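Local atomic coordinates of sensor protein (Bacteroides thetaiotaomicron, PDB entry 2X7X), a protein that binds beta-D-fructose through this periplasmic domain of a hybrid two-component system and probably acts as a sensor histidine kinase. Residues A[110-113]-A[114-117]; A[210-213]-A[214-217]; A[283-286]-A[287-291]. All blocks are in the same frame, centred on the assembly; numbering follows the deposited sequence.

Interaction 1: A[110-113]-A[114-117]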
loop_
_atom_site.group_PDB
_atom_site.type_symbol
_atom_site.label_atom_id
_atom_site.label_comp_id
_atom_site.label_asym_id
_atom_site.label_seq_id
_atom_site.Cartn_x
_atom_site.Cartn_y
_atom_site.Cartn_z
ATOM N N ASN A 110 -20.425 3.365 7.931
ATOM C CA ASN A 110 -21.029 3.345 6.609
ATOM C C ASN A 110 -21.674 4.662 6.232
ATOM O O ASN A 110 -21.743 5.002 5.049
ATOM C CB ASN A 110 -21.976 2.142 6.449
ATOM C CG ASN A 110 -21.214 0.831 6.265
ATOM O OD1 ASN A 110 -20.715 0.542 5.185
ATOM N ND2 ASN A 110 -21.092 0.062 7.326
ATOM N N TYR A 111 -22.126 5.416 7.232
ATOM C CA TYR A 111 -22.770 6.700 6.984
ATOM C C TYR A 111 -21.727 7.671 6.436
ATOM O O TYR A 111 -21.953 8.348 5.431
ATOM C CB TYR A 111 -23.394 7.236 8.265
ATOM C CG TYR A 111 -24.203 8.508 8.117
ATOM C CD1 TYR A 111 -23.592 9.762 8.154
ATOM C CD2 TYR A 111 -25.586 8.462 7.967
ATOM C CE1 TYR A 111 -24.341 10.934 8.027
ATOM C CE2 TYR A 111 -26.336 9.634 7.844
ATOM C CZ TYR A 111 -25.704 10.858 7.879
ATOM O OH TYR A 111 -26.449 12.007 7.766
ATOM N N GLU A 112 -20.576 7.709 7.093
ATOM C CA GLU A 112 -19.479 8.558 6.675
ATOM C C GLU A 112 -18.943 8.204 5.296
ATOM O O GLU A 112 -18.538 9.083 4.541
ATOM C CB GLU A 112 -18.363 8.526 7.714
ATOM C CG GLU A 112 -18.625 9.489 8.864
ATOM C CD GLU A 112 -18.882 10.919 8.386
ATOM O OE1 GLU A 112 -19.831 11.546 8.910
ATOM O OE2 GLU A 112 -18.150 11.400 7.473
ATOM N N ILE A 113 -18.942 6.916 4.971
ATOM C CA ILE A 113 -18.575 6.469 3.622
ATOM C C ILE A 113 -19.545 7.032 2.577
ATOM O O ILE A 113 -19.114 7.553 1.558
ATOM C CB ILE A 113 -18.430 4.933 3.533
ATOM C CG1 ILE A 113 -17.198 4.509 4.306
ATOM C CG2 ILE A 113 -18.283 4.486 2.097
ATOM C CD1 ILE A 113 -17.129 3.050 4.596
ATOM N N GLY A 114 -20.839 6.968 2.867
ATOM C CA GLY A 114 -21.848 7.512 1.979
ATOM C C GLY A 114 -21.601 8.990 1.782
ATOM O O GLY A 114 -21.581 9.496 0.646
ATOM N N ARG A 115 -21.393 9.676 2.900
ATOM C CA ARG A 115 -21.104 11.097 2.905
ATOM C C ARG A 115 -19.921 11.391 2.004
ATOM O O ARG A 115 -20.023 12.231 1.109
ATOM C CB ARG A 115 -20.812 11.533 4.318
ATOM C CG ARG A 115 -20.971 13.001 4.572
ATOM C CD ARG A 115 -20.003 13.418 5.682
ATOM N NE ARG A 115 -20.387 14.690 6.261
ATOM C CZ ARG A 115 -21.509 14.874 6.951
ATOM N NH1 ARG A 115 -21.793 16.074 7.458
ATOM N NH2 ARG A 115 -22.340 13.849 7.139
ATOM N N SER A 116 -18.813 10.677 2.221
ATOM C CA SER A 116 -17.636 10.763 1.360
ATOM C C SER A 116 -17.933 10.513 -0.123
ATOM O O SER A 116 -17.358 11.178 -0.995
ATOM C CB SER A 116 -16.594 9.756 1.801
ATOM O OG SER A 116 -16.070 10.085 3.048
ATOM N N VAL A 117 -18.794 9.539 -0.415
ATOM C CA VAL A 117 -19.145 9.232 -1.785
ATOM C C VAL A 117 -19.885 10.410 -2.394
ATOM O O VAL A 117 -19.578 10.830 -3.498
ATOM C CB VAL A 117 -20.003 7.969 -1.880
ATOM C CG1 VAL A 117 -20.750 7.927 -3.194
ATOM C CG2 VAL A 117 -19.149 6.767 -1.740
#

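Interaction 2: A[210-213]-A[214-217]. With K (potassium ion), chain F.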
loop_
_atom_site.group_PDB
_atom_site.type_symbol
_atom_site.label_atom_id
_atom_site.label_comp_id
_atom_site.label_asym_id
_atom_site.label_seq_id
_atom_site.Cartn_x
_atom_site.Cartn_y
_atom_site.Cartn_z
ATOM N N ALA A 210 -24.593 -0.099 -23.873
ATOM C CA ALA A 210 -25.534 0.863 -24.434
ATOM C C ALA A 210 -24.788 2.012 -25.131
ATOM O O ALA A 210 -25.402 3.000 -25.555
ATOM C CB ALA A 210 -26.493 1.375 -23.360
ATOM N N GLY A 211 -23.467 1.843 -25.263
ATOM C CA GLY A 211 -22.570 2.865 -25.791
ATOM C C GLY A 211 -22.554 4.150 -24.984
ATOM O O GLY A 211 -22.386 5.217 -25.550
ATOM N N ARG A 212 -22.713 4.071 -23.661
ATOM C CA ARG A 212 -22.835 5.292 -22.847
ATOM C C ARG A 212 -21.924 5.401 -21.626
ATOM O O ARG A 212 -22.107 6.294 -20.818
ATOM C CB ARG A 212 -24.283 5.467 -22.385
ATOM C CG ARG A 212 -25.246 5.916 -23.454
ATOM C CD ARG A 212 -26.650 5.884 -22.922
ATOM N NE ARG A 212 -26.880 6.868 -21.862
ATOM C CZ ARG A 212 -28.035 7.016 -21.204
ATOM N NH1 ARG A 212 -29.071 6.232 -21.485
ATOM N NH2 ARG A 212 -28.155 7.940 -20.254
ATOM N N GLU A 213 -20.948 4.510 -21.494
ATOM C CA GLU A 213 -20.065 4.492 -20.332
ATOM C C GLU A 213 -19.100 5.678 -20.221
ATOM O O GLU A 213 -18.485 5.888 -19.164
ATOM C CB GLU A 213 -19.266 3.183 -20.279
ATOM C CG GLU A 213 -17.940 3.201 -21.081
ATOM C CD GLU A 213 -18.128 3.120 -22.599
ATOM O OE1 GLU A 213 -19.291 3.016 -23.074
ATOM O OE2 GLU A 213 -17.095 3.145 -23.310
ATOM N N LYS A 214 -18.939 6.442 -21.294
ATOM C CA LYS A 214 -18.088 7.637 -21.235
ATOM C C LYS A 214 -18.876 8.896 -20.836
ATOM O O LYS A 214 -18.316 9.975 -20.710
ATOM C CB LYS A 214 -17.305 7.827 -22.541
ATOM C CG LYS A 214 -16.289 6.718 -22.784
ATOM C CD LYS A 214 -15.591 6.811 -24.155
ATOM C CE LYS A 214 -14.508 5.722 -24.260
ATOM N NZ LYS A 214 -13.412 6.040 -25.234
ATOM N N GLU A 215 -20.172 8.741 -20.607
ATOM C CA GLU A 215 -21.023 9.883 -20.250
ATOM C C GLU A 215 -21.131 10.100 -18.752
ATOM O O GLU A 215 -21.770 11.048 -18.318
ATOM C CB GLU A 215 -22.439 9.695 -20.803
ATOM C CG GLU A 215 -22.545 9.623 -22.320
ATOM C CD GLU A 215 -23.969 9.363 -22.789
ATOM O OE1 GLU A 215 -24.841 8.980 -21.968
ATOM O OE2 GLU A 215 -24.221 9.551 -23.996
ATOM N N MET A 216 -20.524 9.212 -17.970
ATOM C CA MET A 216 -20.754 9.160 -16.531
ATOM C C MET A 216 -19.558 8.577 -15.796
ATOM O O MET A 216 -18.769 7.822 -16.371
ATOM C CB MET A 216 -22.015 8.340 -16.222
ATOM C CG MET A 216 -21.961 6.887 -16.679
ATOM S SD MET A 216 -23.555 6.049 -16.610
ATOM C CE MET A 216 -24.329 6.635 -18.130
ATOM N N ILE A 217 -19.418 8.948 -14.528
ATOM C CA ILE A 217 -18.390 8.370 -13.673
ATOM C C ILE A 217 -18.991 7.242 -12.841
ATOM O O ILE A 217 -20.214 7.212 -12.618
ATOM C CB ILE A 217 -17.784 9.419 -12.718
ATOM C CG1 ILE A 217 -18.871 10.005 -11.802
ATOM C CG2 ILE A 217 -16.974 10.489 -13.509
ATOM C CD1 ILE A 217 -18.324 10.590 -10.539
HETATM K K K F . -16.500 6.481 -17.386
HETATM O O HOH W 1 -13.224 5.679 -17.131
#

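Interaction 3: A[283-286]-A[287-291]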
loop_
_atom_site.group_PDB
_atom_site.type_symbol
_atom_site.label_atom_id
_atom_site.label_comp_id
_atom_site.label_asym_id
_atom_site.label_seq_id
_atom_site.Cartn_x
_atom_site.Cartn_y
_atom_site.Cartn_z
ATOM N N VAL A 283 0.327 3.266 -6.128
ATOM C CA VAL A 283 1.089 2.999 -4.904
ATOM C C VAL A 283 0.379 1.995 -4.019
ATOM O O VAL A 283 1.026 1.203 -3.356
ATOM C CB VAL A 283 1.479 4.258 -4.065
ATOM C CG1 VAL A 283 2.210 5.281 -4.917
ATOM C CG2 VAL A 283 0.277 4.866 -3.368
ATOM N N MET A 284 -0.952 2.013 -4.031
ATOM C CA MET A 284 -1.712 1.043 -3.263
ATOM C C MET A 284 -1.461 -0.358 -3.780
ATOM O O MET A 284 -1.327 -1.279 -2.990
ATOM C CB MET A 284 -3.217 1.350 -3.229
ATOM C CG MET A 284 -3.909 0.597 -2.096
ATOM S SD MET A 284 -5.704 0.689 -1.985
ATOM C CE MET A 284 -6.071 -0.677 -0.889
ATOM N N GLN A 285 -1.378 -0.518 -5.095
ATOM C CA GLN A 285 -1.160 -1.844 -5.668
ATOM C C GLN A 285 0.236 -2.386 -5.330
ATOM O O GLN A 285 0.389 -3.543 -4.957
ATOM C CB GLN A 285 -1.372 -1.828 -7.175
ATOM C CG GLN A 285 -0.982 -3.131 -7.853
ATOM C CD GLN A 285 -0.583 -2.925 -9.298
ATOM O OE1 GLN A 285 -1.302 -3.334 -10.211
ATOM N NE2 GLN A 285 0.563 -2.274 -9.516
ATOM N N LEU A 286 1.255 -1.545 -5.456
ATOM C CA LEU A 286 2.600 -1.941 -5.084
ATOM C C LEU A 286 2.623 -2.469 -3.661
ATOM O O LEU A 286 3.233 -3.504 -3.388
ATOM C CB LEU A 286 3.563 -0.763 -5.223
ATOM C CG LEU A 286 3.967 -0.419 -6.656
ATOM C CD1 LEU A 286 4.809 0.847 -6.662
ATOM C CD2 LEU A 286 4.712 -1.576 -7.311
ATOM N N GLN A 287 1.940 -1.762 -2.763
ATOM C CA GLN A 287 1.922 -2.125 -1.353
ATOM C C GLN A 287 1.137 -3.404 -1.077
ATOM O O GLN A 287 1.610 -4.265 -0.328
ATOM C CB GLN A 287 1.415 -0.977 -0.481
ATOM C CG GLN A 287 2.268 0.298 -0.499
ATOM C CD GLN A 287 3.766 0.053 -0.303
ATOM O OE1 GLN A 287 4.187 -0.569 0.669
ATOM N NE2 GLN A 287 4.576 0.565 -1.226
ATOM N N THR A 288 -0.043 -3.547 -1.677
ATOM C CA THR A 288 -0.845 -4.752 -1.451
ATOM C C THR A 288 -0.190 -5.983 -2.067
ATOM O O THR A 288 -0.271 -7.066 -1.504
ATOM C CB THR A 288 -2.289 -4.622 -1.956
ATOM O OG1 THR A 288 -2.277 -4.293 -3.348
ATOM C CG2 THR A 288 -3.041 -3.562 -1.166
ATOM N N THR A 289 0.456 -5.808 -3.214
ATOM C CA THR A 289 1.255 -6.869 -3.840
ATOM C C THR A 289 2.275 -7.448 -2.848
ATOM O O THR A 289 2.468 -8.669 -2.775
ATOM C CB THR A 289 1.965 -6.350 -5.130
ATOM O OG1 THR A 289 1.015 -6.279 -6.203
ATOM C CG2 THR A 289 3.134 -7.252 -5.543
ATOM N N HIS A 290 2.905 -6.563 -2.078
ATOM C CA HIS A 290 3.880 -6.977 -1.088
ATOM C C HIS A 290 3.187 -7.668 0.092
ATOM O O HIS A 290 3.689 -8.671 0.616
ATOM C CB HIS A 290 4.764 -5.796 -0.650
ATOM C CG HIS A 290 5.875 -6.177 0.282
ATOM N ND1 HIS A 290 6.223 -5.412 1.376
ATOM C CD2 HIS A 290 6.702 -7.253 0.300
ATOM C CE1 HIS A 290 7.224 -5.990 2.019
ATOM N NE2 HIS A 290 7.533 -7.109 1.389
ATOM N N ILE A 291 2.027 -7.149 0.486
ATOM C CA ILE A 291 1.232 -7.764 1.544
ATOM C C ILE A 291 0.907 -9.242 1.232
ATOM O O ILE A 291 1.075 -10.103 2.099
ATOM C CB ILE A 291 -0.030 -6.919 1.871
ATOM C CG1 ILE A 291 0.358 -5.720 2.742
ATOM C CG2 ILE A 291 -1.076 -7.744 2.593
ATOM C CD1 ILE A 291 -0.645 -4.567 2.734
#

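Interaction 1: A[110-113]-A[114-117]
The guanidinium group of R115 and the phenol ring of Y111 meet edge to edge, NH2 of R115 lying 3.6 Å from CE1 of Y111 and each close to the other's plane. The contact is made at the rim of both groups, with their planes 39° apart, so the cation does not lie over the ring face. E112 approaches the same guanidinium obliquely: its OE1 is 3.8 Å from R115 NH2, a long salt bridge with the oxygen well out of the guanidinium plane and no N-H aimed at it. E112 runs alongside the arginine, its chain bent at chi2 (-54°), which brings OE2 to 3.3 Å from R115 CD. Replacing R115 by alanine removes the guanidinium, which would probably leave the E112 carboxylate without its nearby positive charge and the Y111 edge without this neighbour. On the backbone, E112 O receives both S116 N, at 2.8 Å, and S116 OG, at 3.1 Å, from opposite faces of its carbonyl plane. At the start of helix 110-124, N110 bonds to R146, a fructose-binding residue, and to Y245. The chemistry thus divides: directed bonds hold the helical backbone and N110, whereas the partly exposed E112–R115 pair probably contributes a diffuse, weakly oriented attraction.

Interaction 2: A[210-213]-A[214-217]
A bend at chi3 of R212 (66°) and an extended E215, whose CG stands anti to its carbonyl carbon (chi1 -62°), bring the two oppositely charged ends together. R212 NE then donates to E215 OE1 at 2.9 Å, a hydrogen bond within a salt bridge. The oxygen is met on its syn side, yet R212 NE lies out of the carboxylate plane, and the guanidinium and carboxylate planes are 55° apart. OE1 also rests against the arginine chain, 3.4 Å from R212 CG. The other two guanidinium nitrogens are taken up by backbone carbonyls: NH2 bonds to H186 O and NH1 to L183 O, so three separate bonds fix the rotation of the group. Between the same two residues the backbone also closes, E215 N bonding to R212 O at 3.1 Å from above the carbonyl plane. The methyl CE of M216 approaches the same R212 O, and the M216 side chain packs on M179, L183, I189 and V192. On another side of the loop, a potassium ion is bound by two main-chain carbonyls, E213 O at 2.7 Å and M216 O at 2.8 Å; its charge probably offsets the repulsion between these oxygens, which are 3.4 Å apart. The arrangement is a type I beta turn from R212 to E215 that follows a Schellman motif, with G211 as its C-prime residue at positive phi: a helix-ending connection between helix 199-209 and strand 217-220 of a periplasmic binding protein domain, here carrying a potassium site.

Interaction 3: A[283-286]-A[287-291]
The carbonyl oxygen of Q285 is gripped twice by T289, whose backbone N donates at 2.9 Å and whose OG1 donates at 3.1 Å to the same Q285 O. The hydroxyl comes from above the carbonyl plane, 42° out of it, and so does not follow a lone pair. It gets there because OG1 sits beside the backbone N of T289, anti to its carbonyl carbon (chi1 -77°), folded back over the preceding turn. T288 also turns its hydroxyl back along the helix, from a different rotamer; its OG1 lies 3.2 Å from both M284 O and Q285 O, and its one proton may serve either. The backbone bond from T288 N to M284 O, at 2.9 Å, is unambiguous. Packing around these bonds is lighter: CE of M284 crosses to CG2 of T288 at 4.2 Å, and CG of Q287 folds against V283 O through a bend in its chain. H290, farther along, lies near a bound phosphate that probably comes from the crystallisation liquor. Neighbours divide between two chains. Q285 and T288 rest on L235 and L231 of helix 230-235, while V283, M284, Q287 and I291 pack respectively on V275, Q287, I291 and H290 of the second subunit. Threonine hydroxyls turned back onto carbonyls one turn earlier are a familiar feature of alpha-helices; this one, helix 281-304, is the last of the chain and forms part of the subunit interface.

How the interactions relate
The three contacts are all local, yet their settings differ. Interaction 1 is partly buried, on a helix whose first residue bonds to a fructose-binding side chain; interaction 3 is partly buried at the subunit interface; interaction 2 is a surface loop, its centre 24 Å from that of interaction 1 and 30 Å from that of interaction 3. None touches another, and no helix or strand is shared among them. Interactions 1 and 3 illustrate how hydroxyl donors can join backbone N-H groups on helical carbonyls, though interaction 1 also carries a loose charge pair. Interaction 2 illustrates the complement: where regular helix is lost, a turn, a directed salt bridge and a metal ion take over.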